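Local coordinates for protein probable benzoylformate decarboxylase (Rhodococcus jostii, PDB 7ORX) that binds thiamine diphosphate together with a sodium ion, as a member of the thiamine-diphosphate-dependent enzyme family, at residues 455-465 with 478-486; 352-361 with 522-530. All coordinates share one frame; numbering follows the deposited sequence.

Contact 1 (455-465 with 478-486); sequences ILNNGTYGALR and GLDVPGIDF. With NA (sodium ion), chain J; TPP (thiamine diphosphate), chain I.
Thr460 and Asp480 form a single antiparallel bridge, a non-hydrogen-bonded pair flanked by Tyr461 N to Leu479 O (2.8 Å, 163° at the hydrogen) and Val481 N to Gly459 O (3.0 Å). With chi1 near -162°, the Thr460 hydroxyl points away from its own backbone N, and OG1 lies 3.0 Å from both Leu479 O and Asp480 OD1. Asp480 OD1 also meets Arg465 NH2 at 2.8 Å in a salt bridge, within the guanidinium plane and on the syn side of the carboxylate but 35° out of its plane. Leu479 lies over a face of that guanidinium, and its CD2 packs on Leu464 CB at 3.7 Å. Arginine suits position 465 because its aliphatic part can lie along Leu479 while its charged end reaches Asp480. Val481 CG1 rests over one face of the Tyr461 ring, 3.7 Å from its centroid, while the thiazolium methyl CM4 of thiamine diphosphate lies over the opposite face; the tyrosine OH reaches Asn26 of the second subunit. Farther along, Ile455 CG2 sits above the Phe486 ring, 3.8 Å from its centroid, a CH-pi contact. Asn457 folds an Asx turn onto Gly459 N and sends ND2 to Glu523; Gly459, with positive phi, makes the bend that follows. Asn457 and Asn458 belong to the GDG-NN cofactor motif of this family. Asn458, Thr460 O and Asp431 bind the sodium together with the diphosphate and a water, while Ala463 N donates to TPP O2B. The chemistry implies that 478-486 packs on the loop that carries metal and diphosphate ligands, and the N-terminal end of helix 462-470 would probably favour the diphosphate's negative charge.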
loop_
_atom_site.group_PDB
_atom_site.type_symbol
_atom_site.label_atom_id
_atom_site.label_comp_id
_atom_site.label_asym_id
_atom_site.label_seq_id
_atom_site.Cartn_x
_atom_site.Cartn_y
_atom_site.Cartn_z
ATOM N N ILE C 455 -38.748 -11.016 -0.755
ATOM C CA ILE C 455 -38.141 -10.491 -2.005
ATOM C C ILE C 455 -39.169 -9.539 -2.610
ATOM O O ILE C 455 -40.232 -10.002 -2.883
ATOM C CB ILE C 455 -37.812 -11.639 -2.972
ATOM C CG1 ILE C 455 -36.900 -12.707 -2.358
ATOM C CG2 ILE C 455 -37.230 -11.085 -4.243
ATOM C CD1 ILE C 455 -35.654 -12.168 -1.742
ATOM N N LEU C 456 -38.878 -8.255 -2.746
ATOM C CA LEU C 456 -39.719 -7.315 -3.498
ATOM C C LEU C 456 -39.232 -7.407 -4.928
ATOM O O LEU C 456 -38.159 -6.876 -5.196
ATOM C CB LEU C 456 -39.547 -5.897 -2.983
ATOM C CG LEU C 456 -40.244 -5.603 -1.667
ATOM C CD1 LEU C 456 -39.495 -6.208 -0.523
ATOM C CD2 LEU C 456 -40.316 -4.119 -1.400
ATOM N N ASN C 457 -39.974 -8.126 -5.768
ATOM C CA ASN C 457 -39.581 -8.439 -7.159
ATOM C C ASN C 457 -40.312 -7.501 -8.119
ATOM O O ASN C 457 -41.484 -7.798 -8.436
ATOM C CB ASN C 457 -39.907 -9.889 -7.513
ATOM C CG ASN C 457 -39.500 -10.235 -8.934
ATOM O OD1 ASN C 457 -39.193 -9.348 -9.728
ATOM N ND2 ASN C 457 -39.459 -11.521 -9.248
ATOM N N ASN C 458 -39.639 -6.459 -8.614
ATOM C CA ASN C 458 -40.204 -5.550 -9.634
ATOM C C ASN C 458 -39.536 -5.793 -11.002
ATOM O O ASN C 458 -39.770 -5.003 -11.920
ATOM C CB ASN C 458 -40.260 -4.102 -9.136
ATOM C CG ASN C 458 -38.962 -3.472 -8.734
ATOM O OD1 ASN C 458 -37.903 -4.022 -8.983
ATOM N ND2 ASN C 458 -39.068 -2.313 -8.102
ATOM N N GLY C 459 -38.822 -6.904 -11.175
ATOM C CA GLY C 459 -38.252 -7.344 -12.466
ATOM C C GLY C 459 -37.079 -6.491 -12.940
ATOM O O GLY C 459 -36.613 -6.732 -14.060
ATOM N N THR C 460 -36.594 -5.559 -12.111
ATOM C CA THR C 460 -35.686 -4.454 -12.506
ATOM C C THR C 460 -34.750 -4.048 -11.343
ATOM O O THR C 460 -35.028 -4.361 -10.140
ATOM C CB THR C 460 -36.530 -3.285 -13.028
ATOM O OG1 THR C 460 -35.724 -2.390 -13.794
ATOM C CG2 THR C 460 -37.206 -2.508 -11.923
ATOM N N TYR C 461 -33.663 -3.361 -11.702
ATOM C CA TYR C 461 -32.848 -2.509 -10.800
ATOM C C TYR C 461 -33.523 -1.137 -10.722
ATOM O O TYR C 461 -33.169 -0.231 -11.479
ATOM C CB TYR C 461 -31.405 -2.416 -11.310
ATOM C CG TYR C 461 -30.587 -3.686 -11.260
ATOM C CD1 TYR C 461 -30.732 -4.620 -10.248
ATOM C CD2 TYR C 461 -29.604 -3.915 -12.204
ATOM C CE1 TYR C 461 -29.939 -5.752 -10.191
ATOM C CE2 TYR C 461 -28.798 -5.044 -12.158
ATOM C CZ TYR C 461 -28.960 -5.968 -11.141
ATOM O OH TYR C 461 -28.159 -7.077 -11.056
ATOM N N GLY C 462 -34.519 -1.016 -9.855
ATOM C CA GLY C 462 -35.420 0.153 -9.795
ATOM C C GLY C 462 -34.690 1.449 -9.488
ATOM O O GLY C 462 -34.935 2.429 -10.212
ATOM N N ALA C 463 -33.825 1.477 -8.463
ATOM C CA ALA C 463 -33.129 2.708 -8.007
ATOM C C ALA C 463 -32.185 3.215 -9.106
ATOM O O ALA C 463 -31.939 4.428 -9.115
ATOM C CB ALA C 463 -32.388 2.464 -6.707
ATOM N N LEU C 464 -31.692 2.331 -9.986
ATOM C CA LEU C 464 -30.814 2.672 -11.146
ATOM C C LEU C 464 -31.618 3.274 -12.293
ATOM O O LEU C 464 -30.997 4.011 -13.079
ATOM C CB LEU C 464 -30.072 1.433 -11.661
ATOM C CG LEU C 464 -28.909 0.934 -10.812
ATOM C CD1 LEU C 464 -28.045 0.008 -11.660
ATOM C CD2 LEU C 464 -28.105 2.105 -10.225
ATOM N N ARG C 465 -32.904 2.910 -12.426
ATOM C CA ARG C 465 -33.866 3.606 -13.323
ATOM C C ARG C 465 -34.175 4.993 -12.754
ATOM O O ARG C 465 -34.202 5.934 -13.553
ATOM C CB ARG C 465 -35.140 2.786 -13.503
ATOM C CG ARG C 465 -34.952 1.518 -14.323
ATOM C CD ARG C 465 -36.298 0.962 -14.758
ATOM N NE ARG C 465 -36.089 -0.057 -15.767
ATOM C CZ ARG C 465 -35.784 0.192 -17.028
ATOM N NH1 ARG C 465 -35.657 1.437 -17.453
ATOM N NH2 ARG C 465 -35.567 -0.813 -17.857
ATOM N N GLY C 478 -28.530 -3.196 -19.005
ATOM C CA GLY C 478 -28.470 -3.954 -17.730
ATOM C C GLY C 478 -29.282 -3.332 -16.599
ATOM O O GLY C 478 -28.913 -3.561 -15.452
ATOM N N LEU C 479 -30.386 -2.630 -16.897
ATOM C CA LEU C 479 -31.296 -2.082 -15.860
ATOM C C LEU C 479 -32.298 -3.156 -15.423
ATOM O O LEU C 479 -32.842 -3.024 -14.312
ATOM C CB LEU C 479 -31.994 -0.832 -16.396
ATOM C CG LEU C 479 -31.105 0.391 -16.611
ATOM C CD1 LEU C 479 -31.920 1.570 -17.154
ATOM C CD2 LEU C 479 -30.342 0.789 -15.326
ATOM N N ASP C 480 -32.506 -4.194 -16.243
ATOM C CA ASP C 480 -33.609 -5.179 -16.066
ATOM C C ASP C 480 -33.067 -6.555 -15.671
ATOM O O ASP C 480 -32.134 -7.025 -16.334
ATOM C CB ASP C 480 -34.454 -5.288 -17.327
ATOM C CG ASP C 480 -35.282 -4.046 -17.591
ATOM O OD1 ASP C 480 -35.609 -3.328 -16.621
ATOM O OD2 ASP C 480 -35.624 -3.823 -18.782
ATOM N N VAL C 481 -33.675 -7.182 -14.655
ATOM C CA VAL C 481 -33.313 -8.553 -14.199
ATOM C C VAL C 481 -34.558 -9.444 -14.267
ATOM O O VAL C 481 -35.020 -9.974 -13.251
ATOM C CB VAL C 481 -32.610 -8.511 -12.816
ATOM C CG1 VAL C 481 -31.326 -7.689 -12.891
ATOM C CG2 VAL C 481 -33.501 -7.990 -11.694
ATOM N N PRO C 482 -35.120 -9.656 -15.491
ATOM C CA PRO C 482 -36.267 -10.559 -15.695
ATOM C C PRO C 482 -35.840 -12.036 -15.695
ATOM O O PRO C 482 -34.694 -12.290 -15.941
ATOM C CB PRO C 482 -36.797 -10.135 -17.080
ATOM C CG PRO C 482 -35.543 -9.736 -17.837
ATOM C CD PRO C 482 -34.688 -9.050 -16.775
ATOM N N GLY C 483 -36.757 -12.954 -15.420
ATOM C CA GLY C 483 -36.572 -14.409 -15.615
ATOM C C GLY C 483 -35.872 -15.074 -14.439
ATOM O O GLY C 483 -35.103 -16.025 -14.707
ATOM N N ILE C 484 -36.100 -14.585 -13.200
ATOM C CA ILE C 484 -35.609 -15.177 -11.926
ATOM C C ILE C 484 -36.815 -15.630 -11.104
ATOM O O ILE C 484 -37.644 -14.767 -10.762
ATOM C CB ILE C 484 -34.799 -14.147 -11.128
ATOM C CG1 ILE C 484 -33.617 -13.626 -11.946
ATOM C CG2 ILE C 484 -34.381 -14.691 -9.753
ATOM C CD1 ILE C 484 -32.870 -12.496 -11.250
ATOM N N ASP C 485 -36.875 -16.910 -10.735
ATOM C CA ASP C 485 -37.902 -17.446 -9.808
ATOM C C ASP C 485 -37.250 -17.679 -8.438
ATOM O O ASP C 485 -36.576 -18.702 -8.285
ATOM C CB ASP C 485 -38.521 -18.727 -10.360
ATOM C CG ASP C 485 -39.787 -19.180 -9.630
ATOM O OD1 ASP C 485 -40.084 -18.591 -8.579
ATOM O OD2 ASP C 485 -40.500 -20.109 -10.131
ATOM N N PHE C 486 -37.487 -16.795 -7.468
ATOM C CA PHE C 486 -36.905 -16.857 -6.096
ATOM C C PHE C 486 -37.465 -18.038 -5.317
ATOM O O PHE C 486 -36.797 -18.505 -4.410
ATOM C CB PHE C 486 -37.138 -15.545 -5.346
ATOM C CG PHE C 486 -36.305 -14.454 -5.952
ATOM C CD1 PHE C 486 -34.983 -14.294 -5.579
ATOM C CD2 PHE C 486 -36.797 -13.681 -6.989
ATOM C CE1 PHE C 486 -34.199 -13.325 -6.172
ATOM C CE2 PHE C 486 -36.009 -12.725 -7.595
ATOM C CZ PHE C 486 -34.706 -12.550 -7.182
HETATM NA NA NA J . -35.951 -4.539 -8.352
HETATM N "N1'" TPP I . -23.260 -3.675 -7.162
HETATM C "C2'" TPP I . -23.143 -3.658 -5.828
HETATM C CM2 TPP I . -22.317 -4.720 -5.180
HETATM N "N3'" TPP I . -23.704 -2.750 -5.030
HETATM C "C4'" TPP I . -24.432 -1.781 -5.608
HETATM N "N4'" TPP I . -24.977 -0.880 -4.780
HETATM C "C5'" TPP I . -24.628 -1.721 -7.008
HETATM C "C6'" TPP I . -23.989 -2.709 -7.734
HETATM C "C7'" TPP I . -25.469 -0.652 -7.688
HETATM N N3 TPP I . -26.919 -0.754 -7.394
HETATM C C2 TPP I . -27.550 0.133 -6.619
HETATM S S1 TPP I . -29.237 -0.152 -6.501
HETATM C C5 TPP I . -29.054 -1.522 -7.555
HETATM C C4 TPP I . -27.757 -1.761 -7.878
HETATM C CM4 TPP I . -27.253 -2.918 -8.691
HETATM C C6 TPP I . -30.259 -2.270 -8.054
HETATM C C7 TPP I . -30.753 -3.318 -7.101
HETATM O O7 TPP I . -32.143 -3.031 -6.858
HETATM P PA TPP I . -33.126 -4.135 -6.254
HETATM O O1A TPP I . -32.613 -5.011 -5.159
HETATM O O2A TPP I . -33.644 -4.842 -7.461
HETATM O O3A TPP I . -34.190 -3.098 -5.649
HETATM P PB TPP I . -35.054 -1.948 -6.412
HETATM O O1B TPP I . -35.946 -1.276 -5.381
HETATM O O2B TPP I . -34.069 -0.995 -7.056
HETATM O O3B TPP I . -35.849 -2.721 -7.441
HETATM O O HOH W 1 -37.186 -4.867 -6.360
#

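Contact 2 (352-361 with 522-530); sequences VGAGLDPAQL and IEVRTNFDE
Asn527 keeps CG beside its own backbone N (chi1 -41°), and with chi2 at -49° the amide turns both of its ends to Gly355 and Asp357. Asp357, with chi1 at -88°, swings its carboxylate back to meet it although its CB points away. OD1 of Asn527 accepts from Gly355 N at 3.1 Å, in the carbonyl plane on a lone pair. Its ND2 donates to Asp357 OD1 at 2.7 Å, from within the amide plane, and weakly to Gly355 O at 3.3 Å. An amide suits this place because it donates and accepts at once. Beside it the backbones form a single parallel bridge at Leu356 and Thr526: Leu356 N gives to Arg525 O (3.0 Å) and Asn527 N to Leu356 O (3.0 Å). Gly355 suits the spot because its CA lies 3.4 Å from Arg525 O, on the side where any side chain would begin. The arginine side chain, bent in its middle, brings a guanidinium face under Ala354 CB. On the buried side Leu361 CD2 meets Val524 CG1 tip to tip at 3.9 Å, and Leu356 crosses the same valine; branched apolar chains fill this seam, closed further by Phe506. Asp357 occupies the N-cap position before Pro358 opens helix 358-368, yet its carboxylate makes no capping bond and is held by Asn527 ND2. The asparagine thus ties the linker before that helix to the chain leaving strand 520-525.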
loop_
_atom_site.group_PDB
_atom_site.type_symbol
_atom_site.label_atom_id
_atom_site.label_comp_id
_atom_site.label_asym_id
_atom_site.label_seq_id
_atom_site.Cartn_x
_atom_site.Cartn_y
_atom_site.Cartn_z
ATOM N N VAL C 352 -52.713 0.096 -7.522
ATOM C CA VAL C 352 -53.190 -0.085 -8.924
ATOM C C VAL C 352 -51.991 -0.602 -9.734
ATOM O O VAL C 352 -50.961 0.077 -9.765
ATOM C CB VAL C 352 -53.843 1.201 -9.483
ATOM C CG1 VAL C 352 -52.832 2.322 -9.734
ATOM C CG2 VAL C 352 -54.701 0.901 -10.712
ATOM N N GLY C 353 -52.131 -1.807 -10.307
ATOM C CA GLY C 353 -51.058 -2.581 -10.954
ATOM C C GLY C 353 -51.321 -4.078 -10.841
ATOM O O GLY C 353 -52.275 -4.479 -10.129
ATOM N N ALA C 354 -50.511 -4.887 -11.532
ATOM C CA ALA C 354 -50.586 -6.364 -11.495
ATOM C C ALA C 354 -50.147 -6.893 -10.114
ATOM O O ALA C 354 -50.562 -8.026 -9.772
ATOM C CB ALA C 354 -49.767 -6.952 -12.622
ATOM N N GLY C 355 -49.351 -6.122 -9.349
ATOM C CA GLY C 355 -48.826 -6.523 -8.025
ATOM C C GLY C 355 -49.109 -5.488 -6.941
ATOM O O GLY C 355 -50.085 -4.715 -7.082
ATOM N N LEU C 356 -48.279 -5.483 -5.889
ATOM C CA LEU C 356 -48.371 -4.568 -4.722
ATOM C C LEU C 356 -47.476 -3.339 -4.974
ATOM O O LEU C 356 -46.391 -3.486 -5.524
ATOM C CB LEU C 356 -47.877 -5.291 -3.468
ATOM C CG LEU C 356 -48.696 -6.436 -2.876
ATOM C CD1 LEU C 356 -49.647 -5.948 -1.818
ATOM C CD2 LEU C 356 -49.424 -7.227 -3.914
ATOM N N ASP C 357 -47.902 -2.159 -4.545
ATOM C CA ASP C 357 -47.015 -0.973 -4.406
ATOM C C ASP C 357 -46.254 -1.162 -3.114
ATOM O O ASP C 357 -46.790 -1.681 -2.140
ATOM C CB ASP C 357 -47.765 0.361 -4.366
ATOM C CG ASP C 357 -48.011 0.963 -5.744
ATOM O OD1 ASP C 357 -48.288 0.181 -6.707
ATOM O OD2 ASP C 357 -47.904 2.208 -5.864
ATOM N N PRO C 358 -44.951 -0.829 -3.096
ATOM C CA PRO C 358 -44.173 -0.955 -1.861
ATOM C C PRO C 358 -44.868 -0.314 -0.645
ATOM O O PRO C 358 -44.854 -0.915 0.385
ATOM C CB PRO C 358 -42.857 -0.281 -2.263
ATOM C CG PRO C 358 -42.718 -0.683 -3.710
ATOM C CD PRO C 358 -44.130 -0.467 -4.266
ATOM N N ALA C 359 -45.501 0.846 -0.788
ATOM C CA ALA C 359 -46.182 1.541 0.334
ATOM C C ALA C 359 -47.269 0.631 0.910
ATOM O O ALA C 359 -47.425 0.602 2.106
ATOM C CB ALA C 359 -46.735 2.875 -0.100
ATOM N N GLN C 360 -47.976 -0.122 0.087
ATOM C CA GLN C 360 -49.039 -1.042 0.575
ATOM C C GLN C 360 -48.402 -2.279 1.187
ATOM O O GLN C 360 -48.906 -2.764 2.211
ATOM C CB GLN C 360 -49.989 -1.468 -0.542
ATOM C CG GLN C 360 -51.206 -2.187 0.011
ATOM C CD GLN C 360 -52.051 -2.800 -1.080
ATOM O OE1 GLN C 360 -53.216 -3.137 -0.865
ATOM N NE2 GLN C 360 -51.461 -2.978 -2.255
ATOM N N LEU C 361 -47.354 -2.799 0.567
ATOM C CA LEU C 361 -46.649 -3.977 1.119
ATOM C C LEU C 361 -46.153 -3.645 2.522
ATOM O O LEU C 361 -46.296 -4.472 3.398
ATOM C CB LEU C 361 -45.493 -4.378 0.207
ATOM C CG LEU C 361 -44.720 -5.585 0.695
ATOM C CD1 LEU C 361 -45.628 -6.778 0.914
ATOM C CD2 LEU C 361 -43.612 -5.943 -0.274
ATOM N N ILE C 522 -40.960 -15.249 0.992
ATOM C CA ILE C 522 -42.153 -14.807 0.222
ATOM C C ILE C 522 -41.658 -13.961 -0.936
ATOM O O ILE C 522 -41.046 -12.967 -0.667
ATOM C CB ILE C 522 -43.076 -13.999 1.128
ATOM C CG1 ILE C 522 -43.626 -14.855 2.259
ATOM C CG2 ILE C 522 -44.176 -13.365 0.335
ATOM C CD1 ILE C 522 -44.053 -14.035 3.455
ATOM N N GLU C 523 -41.938 -14.340 -2.178
ATOM C CA GLU C 523 -41.617 -13.505 -3.351
ATOM C C GLU C 523 -42.857 -12.676 -3.624
ATOM O O GLU C 523 -43.842 -13.250 -3.946
ATOM C CB GLU C 523 -41.224 -14.360 -4.543
ATOM C CG GLU C 523 -40.914 -13.536 -5.770
ATOM C CD GLU C 523 -40.701 -14.335 -7.063
ATOM O OE1 GLU C 523 -40.587 -15.585 -6.982
ATOM O OE2 GLU C 523 -40.646 -13.718 -8.166
ATOM N N VAL C 524 -42.830 -11.386 -3.378
ATOM C CA VAL C 524 -43.960 -10.464 -3.657
ATOM C C VAL C 524 -43.687 -9.877 -5.025
ATOM O O VAL C 524 -42.602 -9.372 -5.206
ATOM C CB VAL C 524 -44.046 -9.329 -2.627
ATOM C CG1 VAL C 524 -45.158 -8.365 -2.963
ATOM C CG2 VAL C 524 -44.208 -9.870 -1.223
ATOM N N ARG C 525 -44.648 -9.918 -5.932
ATOM C CA ARG C 525 -44.589 -9.161 -7.199
ATOM C C ARG C 525 -44.958 -7.715 -6.865
ATOM O O ARG C 525 -46.060 -7.487 -6.321
ATOM C CB ARG C 525 -45.521 -9.789 -8.240
ATOM C CG ARG C 525 -45.153 -9.414 -9.661
ATOM C CD ARG C 525 -46.176 -8.486 -10.278
ATOM N NE ARG C 525 -47.189 -9.212 -11.056
ATOM C CZ ARG C 525 -47.239 -9.311 -12.393
ATOM N NH1 ARG C 525 -46.312 -8.739 -13.147
ATOM N NH2 ARG C 525 -48.229 -9.980 -12.976
ATOM N N THR C 526 -44.058 -6.773 -7.153
ATOM C CA THR C 526 -44.221 -5.326 -6.844
ATOM C C THR C 526 -44.248 -4.512 -8.138
ATOM O O THR C 526 -43.803 -5.051 -9.192
ATOM C CB THR C 526 -43.116 -4.807 -5.914
ATOM O OG1 THR C 526 -41.860 -5.019 -6.552
ATOM C CG2 THR C 526 -43.135 -5.466 -4.549
ATOM N N ASN C 527 -44.758 -3.278 -8.057
ATOM C CA ASN C 527 -44.886 -2.337 -9.203
ATOM C C ASN C 527 -43.819 -1.251 -9.101
ATOM O O ASN C 527 -43.618 -0.627 -7.968
ATOM C CB ASN C 527 -46.247 -1.641 -9.267
ATOM C CG ASN C 527 -47.389 -2.579 -8.953
ATOM O OD1 ASN C 527 -47.470 -3.688 -9.505
ATOM N ND2 ASN C 527 -48.248 -2.142 -8.049
ATOM N N PHE C 528 -43.174 -1.010 -10.241
ATOM C CA PHE C 528 -42.176 0.067 -10.420
ATOM C C PHE C 528 -42.825 1.127 -11.311
ATOM O O PHE C 528 -43.227 0.727 -12.437
ATOM C CB PHE C 528 -40.846 -0.484 -10.963
ATOM C CG PHE C 528 -39.799 0.595 -11.051
ATOM C CD1 PHE C 528 -39.358 1.238 -9.896
ATOM C CD2 PHE C 528 -39.329 1.032 -12.282
ATOM C CE1 PHE C 528 -38.450 2.280 -9.967
ATOM C CE2 PHE C 528 -38.428 2.081 -12.348
ATOM C CZ PHE C 528 -37.989 2.705 -11.193
ATOM N N ASP C 529 -42.917 2.375 -10.818
ATOM C CA ASP C 529 -43.389 3.591 -11.553
ATOM C C ASP C 529 -42.514 3.896 -12.786
ATOM O O ASP C 529 -41.350 4.350 -12.616
ATOM C CB ASP C 529 -43.417 4.844 -10.659
ATOM C CG ASP C 529 -44.474 4.822 -9.571
ATOM O OD1 ASP C 529 -44.085 4.435 -8.452
ATOM O OD2 ASP C 529 -45.668 5.180 -9.850
ATOM N N GLU C 530 -43.058 3.644 -13.995
ATOM C CA GLU C 530 -42.437 3.936 -15.322
ATOM C C GLU C 530 -43.066 5.225 -15.879
ATOM O O GLU C 530 -42.460 5.818 -16.811
ATOM C CB GLU C 530 -42.531 2.709 -16.256
ATOM C CG GLU C 530 -41.830 1.478 -15.677
ATOM C CD GLU C 530 -41.145 0.544 -16.668
ATOM O OE1 GLU C 530 -40.035 0.043 -16.345
ATOM O OE2 GLU C 530 -41.724 0.336 -17.763
#

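The centres of contacts 1 and 2 lie about 12 Å apart at the C-terminal ends of neighbouring parallel strands, 452-457 and 520-525, in the sheet of the C-terminal cofactor-binding domain. Along the chain, 352-361 comes first, then 455-465 and 478-486, and 522-530 last, so contact 1 falls wholly between the two halves of contact 2. The two meet directly: Asn457 N bonds to Val524 O across the strands, Asn458 packs on Thr526, and Gly462 O touches Phe528 CZ. Contact 1 carries part of the metal and diphosphate site, whereas contact 2 joins the start of helix 358-368 to the chain leaving strand 520-525, beside that site, with the Thr526 side chain about 6 Å from the sodium.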